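PDB 1H12: endo-1,4-beta-xylanase from Pseudoalteromonas haloplanktis, which hydrolyses internal beta-1,4 linkages of xylan as a cold-adapted glycoside hydrolase of family 8, and probably beta-1,4-glucosidic linkages of cellulose and similar glucans. Local coordinates for residues Y122-K127 with K136-P141; T253-L258 with N269-P274; N28-V33 with S394-F399. All blocks are in the same frame, centred on the assembly; numbering follows the deposited sequence.

Contact 1: residues Y122-K127 with K136-P141; sequences YAWKLK and KVDEGP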
loop_
_atom_site.group_PDB
_atom_site.type_symbol
_atom_site.label_atom_id
_atom_site.label_comp_id
_atom_site.label_asym_id
_atom_site.label_seq_id
_atom_site.Cartn_x
_atom_site.Cartn_y
_atom_site.Cartn_z
ATOM N N TYR A 122 -0.394 15.997 1.848
ATOM C CA TYR A 122 -0.264 15.835 0.406
ATOM C C TYR A 122 -1.623 15.621 -0.229
ATOM O O TYR A 122 -2.345 14.656 0.076
ATOM C CB TYR A 122 0.739 14.677 0.123
ATOM C CG TYR A 122 2.173 15.102 0.377
ATOM C CD1 TYR A 122 2.615 15.442 1.621
ATOM C CD2 TYR A 122 3.043 15.263 -0.690
ATOM C CE1 TYR A 122 3.891 15.965 1.809
ATOM C CE2 TYR A 122 4.311 15.739 -0.524
ATOM C CZ TYR A 122 4.745 16.137 0.729
ATOM O OH TYR A 122 5.977 16.706 0.857
ATOM N N ALA A 123 -1.981 16.541 -1.103
ATOM C CA ALA A 123 -3.279 16.534 -1.794
ATOM C C ALA A 123 -3.446 15.245 -2.584
ATOM O O ALA A 123 -2.626 14.921 -3.436
ATOM C CB ALA A 123 -3.299 17.715 -2.738
ATOM N N TRP A 124 -4.530 14.530 -2.315
ATOM C CA TRP A 124 -4.654 13.177 -2.829
ATOM C C TRP A 124 -4.911 13.092 -4.310
ATOM O O TRP A 124 -4.607 12.076 -4.912
ATOM C CB TRP A 124 -5.654 12.346 -2.047
ATOM C CG TRP A 124 -7.082 12.494 -2.462
ATOM C CD1 TRP A 124 -7.986 13.416 -2.045
ATOM C CD2 TRP A 124 -7.795 11.626 -3.370
ATOM N NE1 TRP A 124 -9.210 13.153 -2.609
ATOM C CE2 TRP A 124 -9.107 12.050 -3.419
ATOM C CE3 TRP A 124 -7.435 10.513 -4.114
ATOM C CZ2 TRP A 124 -10.087 11.386 -4.169
ATOM C CZ3 TRP A 124 -8.356 9.871 -4.860
ATOM C CH2 TRP A 124 -9.694 10.298 -4.876
ATOM N N LYS A 125 -5.521 14.138 -4.878
ATOM C CA LYS A 125 -5.920 14.122 -6.280
ATOM C C LYS A 125 -5.540 15.398 -7.003
ATOM O O LYS A 125 -6.033 16.488 -6.659
ATOM C CB LYS A 125 -7.418 13.893 -6.427
ATOM C CG LYS A 125 -7.855 13.638 -7.831
ATOM C CD LYS A 125 -9.385 13.582 -8.022
ATOM C CE LYS A 125 -9.917 12.335 -7.562
ATOM N NZ LYS A 125 -11.465 12.401 -7.970
ATOM N N LEU A 126 -4.650 15.247 -7.962
ATOM C CA LEU A 126 -4.230 16.286 -8.897
ATOM C C LEU A 126 -4.723 15.896 -10.284
ATOM O O LEU A 126 -4.966 14.731 -10.569
ATOM C CB LEU A 126 -2.717 16.425 -8.916
ATOM C CG LEU A 126 -2.047 17.344 -7.871
ATOM C CD1 LEU A 126 -2.426 17.160 -6.494
ATOM C CD2 LEU A 126 -0.553 17.193 -8.051
ATOM N N LYS A 127 -4.814 16.877 -11.167
ATOM C CA LYS A 127 -5.045 16.630 -12.579
ATOM C C LYS A 127 -4.235 17.617 -13.375
ATOM O O LYS A 127 -3.793 18.628 -12.840
ATOM C CB LYS A 127 -6.542 16.758 -12.962
ATOM C CG LYS A 127 -7.442 15.584 -12.691
ATOM C CD LYS A 127 -8.849 15.844 -13.138
ATOM C CE LYS A 127 -9.706 14.592 -12.875
ATOM N NZ LYS A 127 -11.118 14.681 -13.415
ATOM N N LYS A 136 -4.415 21.053 -8.140
ATOM C CA LYS A 136 -5.028 20.207 -7.105
ATOM C C LYS A 136 -6.538 20.194 -7.248
ATOM O O LYS A 136 -7.216 21.234 -7.244
ATOM C CB LYS A 136 -4.685 20.741 -5.709
ATOM C CG LYS A 136 -3.187 20.745 -5.423
ATOM C CD LYS A 136 -2.825 21.255 -4.056
ATOM C CE LYS A 136 -1.347 21.115 -3.723
ATOM N NZ LYS A 136 -0.529 22.073 -4.557
ATOM N N VAL A 137 -7.075 19.013 -7.411
ATOM C CA VAL A 137 -8.539 18.801 -7.456
ATOM C C VAL A 137 -9.085 18.739 -6.054
ATOM O O VAL A 137 -10.150 19.313 -5.749
ATOM C CB VAL A 137 -8.888 17.545 -8.256
ATOM C CG1 VAL A 137 -10.397 17.300 -8.243
ATOM C CG2 VAL A 137 -8.375 17.610 -9.691
ATOM N N ASP A 138 -8.418 17.985 -5.191
ATOM C CA ASP A 138 -8.841 17.784 -3.798
ATOM C C ASP A 138 -7.575 17.881 -2.963
ATOM O O ASP A 138 -6.643 17.097 -3.123
ATOM C CB ASP A 138 -9.555 16.484 -3.649
ATOM C CG ASP A 138 -10.220 16.289 -2.317
ATOM O OD1 ASP A 138 -9.840 16.949 -1.330
ATOM O OD2 ASP A 138 -11.099 15.373 -2.208
ATOM N N GLU A 139 -7.520 18.876 -2.089
ATOM C CA GLU A 139 -6.400 19.121 -1.203
ATOM C C GLU A 139 -6.351 18.178 -0.006
ATOM O O GLU A 139 -5.323 18.103 0.656
ATOM C CB GLU A 139 -6.439 20.516 -0.660
ATOM C CG GLU A 139 -6.269 21.619 -1.705
ATOM C CD GLU A 139 -6.431 23.022 -1.092
ATOM O OE1 GLU A 139 -7.255 23.168 -0.186
ATOM O OE2 GLU A 139 -5.762 23.947 -1.464
ATOM N N GLY A 140 -7.413 17.473 0.282
ATOM C CA GLY A 140 -7.398 16.557 1.397
ATOM C C GLY A 140 -6.439 15.378 1.117
ATOM O O GLY A 140 -6.215 15.019 -0.040
ATOM N N PRO A 141 -5.889 14.785 2.157
ATOM C CA PRO A 141 -4.929 13.696 2.003
ATOM C C PRO A 141 -5.580 12.330 1.864
ATOM O O PRO A 141 -6.745 12.128 2.192
ATOM C CB PRO A 141 -4.133 13.769 3.297
ATOM C CG PRO A 141 -5.181 14.177 4.336
ATOM C CD PRO A 141 -6.074 15.160 3.597
#
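Trp124 and Lys125 pair with Asp138 and Gly140 where an antiparallel beta-hairpin of the family 8 catalytic domain is broken by a beta bulge. Lys125 O serves two donors: Val137 N lies 2.8 Å from Lys125 O, and Asp138 N lies 3.2 Å from Lys125 O. The register slips by one residue between Lys125 and Leu126. The side chain of Trp124 can be followed outward. Trp124 CB lies beside Gly140 O at 3.4 Å, the oxygen that also accepts the backbone N-H of Trp124. CG sits between backbone N and carbonyl carbon (chi1 85°), which turns the ring so that Trp124 CD1 passes Gly140 O at 3.1 Å, edge-on. Trp124 NE1 then bonds to Asp138 OD2 at 2.9 Å. Over the ring centre, on one face, rests CB of Lys125. Tryptophan suits this place because it offers both a flat surface and an N-H. On the neighbouring positions Val137 lays its two methyls against the lysine stems, CG1 on Lys125 CD and CG2 on Lys127 CG. Leu126, on the face opposite Lys125 and Asp138, meets the aliphatic stem of Lys136, whose NZ is held by Tyr106 O. Asp138 divides its carboxylate: OD1 closes an Asx turn with the backbone N of Gly140, 3.0 Å away, while OD2 receives the indole N-H from above the carboxylate plane, 71° out of it.

Contact 2: residues T253-L258 with N269-P274; sequences TFLSRL and NGQANP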
loop_
_atom_site.group_PDB
_atom_site.type_symbol
_atom_site.label_atom_id
_atom_site.label_comp_id
_atom_site.label_asym_id
_atom_site.label_seq_id
_atom_site.Cartn_x
_atom_site.Cartn_y
_atom_site.Cartn_z
ATOM N N THR A 253 -12.811 -4.647 5.845
ATOM C CA THR A 253 -13.655 -3.649 5.210
ATOM C C THR A 253 -12.899 -2.349 4.923
ATOM O O THR A 253 -11.806 -2.105 5.439
ATOM C CB THR A 253 -14.936 -3.397 5.995
ATOM O OG1 THR A 253 -14.666 -2.724 7.227
ATOM C CG2 THR A 253 -15.636 -4.706 6.317
ATOM N N PHE A 254 -13.526 -1.530 4.104
ATOM C CA PHE A 254 -13.046 -0.214 3.715
ATOM C C PHE A 254 -12.737 0.678 4.918
ATOM O O PHE A 254 -11.650 1.223 5.056
ATOM C CB PHE A 254 -14.114 0.394 2.783
ATOM C CG PHE A 254 -13.939 1.831 2.426
ATOM C CD1 PHE A 254 -12.696 2.449 2.310
ATOM C CD2 PHE A 254 -15.072 2.608 2.179
ATOM C CE1 PHE A 254 -12.610 3.811 1.972
ATOM C CE2 PHE A 254 -14.998 3.949 1.852
ATOM C CZ PHE A 254 -13.778 4.540 1.763
ATOM N N LEU A 255 -13.739 0.850 5.796
ATOM C CA LEU A 255 -13.651 1.746 6.922
ATOM C C LEU A 255 -13.953 1.012 8.221
ATOM O O LEU A 255 -14.739 0.063 8.259
ATOM C CB LEU A 255 -14.626 2.931 6.779
ATOM C CG LEU A 255 -14.303 3.878 5.632
ATOM C CD1 LEU A 255 -15.398 4.904 5.477
ATOM C CD2 LEU A 255 -12.953 4.568 5.819
ATOM N N SER A 256 -13.327 1.492 9.309
ATOM C CA SER A 256 -13.480 0.931 10.616
ATOM C C SER A 256 -13.468 2.008 11.676
ATOM O O SER A 256 -12.768 3.038 11.539
ATOM C CB SER A 256 -12.287 -0.025 10.901
ATOM O OG SER A 256 -12.335 -0.648 12.170
ATOM N N ARG A 257 -14.160 1.774 12.767
ATOM C CA ARG A 257 -13.967 2.565 13.968
ATOM C C ARG A 257 -12.669 2.175 14.646
ATOM O O ARG A 257 -12.028 1.184 14.282
ATOM C CB ARG A 257 -15.176 2.377 14.930
ATOM C CG ARG A 257 -16.472 2.723 14.253
ATOM C CD ARG A 257 -16.444 4.141 13.764
ATOM N NE ARG A 257 -17.751 4.639 13.307
ATOM C CZ ARG A 257 -17.944 5.853 12.879
ATOM N NH1 ARG A 257 -16.935 6.717 12.825
ATOM N NH2 ARG A 257 -19.133 6.258 12.474
ATOM N N LEU A 258 -12.259 2.938 15.663
ATOM C CA LEU A 258 -10.965 2.710 16.305
ATOM C C LEU A 258 -10.908 1.466 17.139
ATOM O O LEU A 258 -9.845 1.007 17.467
ATOM C CB LEU A 258 -10.530 3.959 17.048
ATOM C CG LEU A 258 -10.348 5.203 16.221
ATOM C CD1 LEU A 258 -9.652 6.272 17.032
ATOM C CD2 LEU A 258 -9.711 5.061 14.912
ATOM N N ASN A 269 -20.531 13.001 3.672
ATOM C CA ASN A 269 -20.726 13.490 2.320
ATOM C C ASN A 269 -19.425 13.396 1.522
ATOM O O ASN A 269 -18.416 13.884 1.952
ATOM C CB ASN A 269 -21.217 14.922 2.337
ATOM C CG ASN A 269 -22.695 15.061 2.671
ATOM O OD1 ASN A 269 -23.143 16.163 3.231
ATOM N ND2 ASN A 269 -23.457 14.105 2.357
ATOM N N GLY A 270 -19.525 12.749 0.378
ATOM C CA GLY A 270 -18.359 12.486 -0.482
ATOM C C GLY A 270 -17.856 11.058 -0.409
ATOM O O GLY A 270 -16.957 10.685 -1.177
ATOM N N GLN A 271 -18.352 10.254 0.512
ATOM C CA GLN A 271 -17.854 8.877 0.720
ATOM C C GLN A 271 -18.144 8.087 -0.510
ATOM O O GLN A 271 -19.244 8.042 -1.052
ATOM C CB GLN A 271 -18.560 8.292 1.920
ATOM C CG GLN A 271 -18.163 6.901 2.274
ATOM C CD GLN A 271 -18.874 6.393 3.511
ATOM O OE1 GLN A 271 -18.946 5.102 3.727
ATOM N NE2 GLN A 271 -19.351 7.264 4.296
ATOM N N ALA A 272 -17.125 7.352 -0.991
ATOM C CA ALA A 272 -17.282 6.695 -2.285
ATOM C C ALA A 272 -18.111 5.405 -2.258
ATOM O O ALA A 272 -18.762 5.079 -3.205
ATOM C CB ALA A 272 -15.834 6.293 -2.805
ATOM N N ASN A 273 -18.062 4.648 -1.165
ATOM C CA ASN A 273 -18.691 3.315 -1.047
ATOM C C ASN A 273 -19.087 3.127 0.393
ATOM O O ASN A 273 -18.446 3.724 1.272
ATOM C CB ASN A 273 -17.581 2.200 -1.420
ATOM C CG ASN A 273 -17.212 2.223 -2.801
ATOM O OD1 ASN A 273 -18.099 2.075 -3.704
ATOM N ND2 ASN A 273 -15.983 2.463 -3.047
ATOM N N PRO A 274 -20.027 2.216 0.660
ATOM C CA PRO A 274 -20.351 1.869 2.047
ATOM C C PRO A 274 -19.134 1.420 2.822
ATOM O O PRO A 274 -18.223 0.768 2.290
ATOM C CB PRO A 274 -21.382 0.761 1.914
ATOM C CG PRO A 274 -22.028 1.061 0.584
ATOM C CD PRO A 274 -20.878 1.501 -0.282
#
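Phe254 points its ring at the backbone of Asn273 and Pro274, and this edge-on meeting with two carbonyl oxygens carries most of the contact. Phe254 CE2 approaches Asn273 O at 3.5 Å, while Phe254 CD2 comes within 3.7 Å of Pro274 O. Both oxygens lie at the rim of the ring, near its plane, where aromatic C-H groups bear a slight positive charge; the approach is consistent with a weak attraction. CG of Phe254 stands opposite the backbone N (chi1 171°), which sends the ring across to the 269-274 segment. Pro274 contributes its backbone oxygen here, while its ring touches Tyr266.

The second kind of interaction is apolar packing. One face of the Phe254 ring carries Leu255 CG, 3.6 Å above the plane and over its centre, so the two neighbours pack on one another and meet the other segment as a unit. The extended chain of Gln271 reaches in from the opposite direction to Leu255: Gln271 CG comes to 4.3 Å from Phe254 CE2, and its amide end meets Leu255 CD1. A long, thin side chain is well chosen here, being aliphatic along the stem and polar only at the end.

Polar bonds act within the 253-258 segment and around it. Thr253 OG1 donates to Leu255 O at 3.0 Å, a local bond that spans Phe254, and backbone bonds of Phe254 to Trp277 and of Leu255 to Val263 and Gly275 anchor the loop. The two irregular segments, both in the long connection between helix 219-243 and strand 277-278, thus meet each other by packing and ring-edge contacts, and the Leu255 bond to Gly275, just past Pro274, helps to fix their placement.

Contact 3: residues N28-V33 with S394-F399; sequences NIQQKV and SGNFKF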
loop_
_atom_site.group_PDB
_atom_site.type_symbol
_atom_site.label_atom_id
_atom_site.label_comp_id
_atom_site.label_asym_id
_atom_site.label_seq_id
_atom_site.Cartn_x
_atom_site.Cartn_y
_atom_site.Cartn_z
ATOM N N ASN A 28 13.710 -17.875 -13.014
ATOM C CA ASN A 28 13.858 -16.547 -13.628
ATOM C C ASN A 28 13.108 -15.475 -12.843
ATOM O O ASN A 28 12.487 -14.552 -13.443
ATOM C CB ASN A 28 13.275 -16.473 -15.075
ATOM N N ILE A 29 13.158 -15.613 -11.516
ATOM C CA ILE A 29 12.390 -14.725 -10.673
ATOM C C ILE A 29 12.861 -13.284 -10.762
ATOM O O ILE A 29 12.062 -12.352 -10.951
ATOM C CB ILE A 29 12.481 -15.225 -9.233
ATOM C CG1 ILE A 29 11.846 -16.629 -9.086
ATOM C CG2 ILE A 29 11.857 -14.227 -8.282
ATOM C CD1 ILE A 29 12.236 -17.369 -7.875
ATOM N N GLN A 30 14.138 -13.080 -10.608
ATOM C CA GLN A 30 14.652 -11.720 -10.610
ATOM C C GLN A 30 14.447 -11.051 -11.974
ATOM O O GLN A 30 14.164 -9.847 -12.058
ATOM C CB GLN A 30 16.105 -11.658 -10.106
ATOM C CG GLN A 30 16.325 -12.249 -8.764
ATOM C CD GLN A 30 15.459 -11.604 -7.629
ATOM O OE1 GLN A 30 14.837 -12.365 -6.628
ATOM N NE2 GLN A 30 15.435 -10.287 -7.689
ATOM N N GLN A 31 14.592 -11.795 -13.074
ATOM C CA GLN A 31 14.333 -11.228 -14.397
ATOM C C GLN A 31 12.888 -10.740 -14.486
ATOM O O GLN A 31 12.635 -9.683 -15.061
ATOM C CB GLN A 31 14.635 -12.209 -15.576
ATOM N N LYS A 32 11.952 -11.503 -13.948
ATOM C CA LYS A 32 10.540 -11.115 -14.009
ATOM C C LYS A 32 10.304 -9.845 -13.177
ATOM O O LYS A 32 9.557 -8.944 -13.626
ATOM C CB LYS A 32 9.653 -12.245 -13.519
ATOM C CG LYS A 32 8.202 -11.983 -13.701
ATOM C CD LYS A 32 7.389 -13.265 -13.596
ATOM C CE LYS A 32 5.958 -13.001 -13.630
ATOM N NZ LYS A 32 5.201 -14.237 -13.749
ATOM N N VAL A 33 10.914 -9.766 -12.007
ATOM C CA VAL A 33 10.809 -8.547 -11.184
ATOM C C VAL A 33 11.369 -7.350 -11.941
ATOM O O VAL A 33 10.766 -6.288 -11.985
ATOM C CB VAL A 33 11.594 -8.737 -9.885
ATOM C CG1 VAL A 33 11.597 -7.470 -9.077
ATOM C CG2 VAL A 33 10.969 -9.866 -9.036
ATOM N N SER A 394 9.513 -11.924 -4.089
ATOM C CA SER A 394 10.839 -12.255 -4.616
ATOM C C SER A 394 11.939 -11.908 -3.622
ATOM O O SER A 394 13.136 -11.905 -4.018
ATOM C CB SER A 394 11.037 -11.533 -5.912
ATOM O OG SER A 394 11.045 -10.098 -5.678
ATOM N N GLY A 395 11.599 -11.565 -2.390
ATOM C CA GLY A 395 12.594 -11.210 -1.421
ATOM C C GLY A 395 13.222 -9.837 -1.648
ATOM O O GLY A 395 14.251 -9.574 -1.037
ATOM N N ASN A 396 12.594 -8.963 -2.415
ATOM C CA ASN A 396 13.153 -7.684 -2.704
ATOM C C ASN A 396 12.573 -6.548 -1.873
ATOM O O ASN A 396 13.040 -5.407 -2.011
ATOM C CB ASN A 396 13.005 -7.332 -4.199
ATOM C CG ASN A 396 14.014 -8.024 -5.066
ATOM O OD1 ASN A 396 13.661 -8.941 -5.891
ATOM N ND2 ASN A 396 15.229 -7.646 -4.938
ATOM N N PHE A 397 11.533 -6.796 -1.079
ATOM C CA PHE A 397 10.924 -5.759 -0.255
ATOM C C PHE A 397 11.614 -5.821 1.121
ATOM O O PHE A 397 11.322 -6.693 1.918
ATOM C CB PHE A 397 9.439 -5.908 -0.185
ATOM C CG PHE A 397 8.733 -4.647 0.292
ATOM C CD1 PHE A 397 8.772 -4.246 1.593
ATOM C CD2 PHE A 397 8.054 -3.858 -0.600
ATOM C CE1 PHE A 397 8.090 -3.061 2.007
ATOM C CE2 PHE A 397 7.349 -2.727 -0.195
ATOM C CZ PHE A 397 7.417 -2.327 1.099
ATOM N N LYS A 398 12.605 -4.962 1.317
ATOM C CA LYS A 398 13.480 -5.000 2.483
ATOM C C LYS A 398 13.470 -3.680 3.211
ATOM O O LYS A 398 13.201 -2.642 2.627
ATOM C CB LYS A 398 14.901 -5.335 2.075
ATOM C CG LYS A 398 15.078 -6.649 1.354
ATOM C CD LYS A 398 16.555 -6.935 1.099
ATOM C CE LYS A 398 16.803 -8.305 0.429
ATOM N NZ LYS A 398 18.179 -8.498 0.081
ATOM N N PHE A 399 13.815 -3.721 4.507
ATOM C CA PHE A 399 13.969 -2.519 5.311
ATOM C C PHE A 399 15.449 -2.176 5.423
ATOM O O PHE A 399 16.245 -2.995 5.918
ATOM C CB PHE A 399 13.405 -2.703 6.712
ATOM C CG PHE A 399 11.916 -2.777 6.828
ATOM C CD1 PHE A 399 11.047 -2.817 5.738
ATOM C CD2 PHE A 399 11.346 -2.813 8.087
ATOM C CE1 PHE A 399 9.667 -2.884 5.942
ATOM C CE2 PHE A 399 9.977 -2.923 8.298
ATOM C CZ PHE A 399 9.136 -2.926 7.223
#
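Two amides, those of Gln30 and Asn396, come at each other from opposite directions with their planes turned 61° apart. Asn396 OD1 lies in the plane of the Gln30 amide, at its nitrogen edge, and NE2 in turn lies in the Asn396 carbonyl plane, on a lone pair of OD1. The resulting hydrogen bond, Gln30 NE2 to Asn396 OD1, is 2.9 Å long and nearly straight, 166° at the hydrogen. Gln30 gets there by folding: the chain bends at its second torsion (chi2 -58°), bringing the amide from the helix flank over to the loop. With NE2 turned to Asn396, Gln30 OE1 comes to 3.1 Å from Ser394 O, two acceptors side by side, probably a small cost.

Beneath the amides the contact is apolar. Ile29 and Val33, one helical turn apart, form one ridge at the start of helix 29-40; Ile29 CG2 touches Ser394 CB at 3.7 Å and Val33 CG2 touches Ser394 CB at 3.5 Å. A small residue allows the loop to approach this closely. The hydroxyl of Ser394, its OG 3.4 Å from Val33 CG2, bonds back to the end of helix 379-392, chiefly to Met390 O, with Leu391 O also within bonding reach. Val33 also leans on Met390, so the loop and the helix it leaves share one surface.

Chemically, then, branched hydrocarbon seals the buried part of this junction between the near-N-terminal helix and the near-C-terminal loop, whereas a single well-aligned hydrogen bond between amides supplies direction at its partly exposed margin.

The three contacts do not touch one another. Contacts 1 and 2 follow each other along the chain, with centres about 19 Å apart and nearest atoms about 8 Å apart. Contact 3 joins regions near the two ends of the chain and so encloses both of the others within its loop; it sits across the chain's centre from them, about 32 Å from contact 1 and 34 Å from contact 2, centre to centre. The bound xylose, held in a pocket of Gln327, Gly341, Glu342, Tyr378 and Asn382, lies about 13 Å from the side chain of Asn273 in contact 2, too far for direct contact.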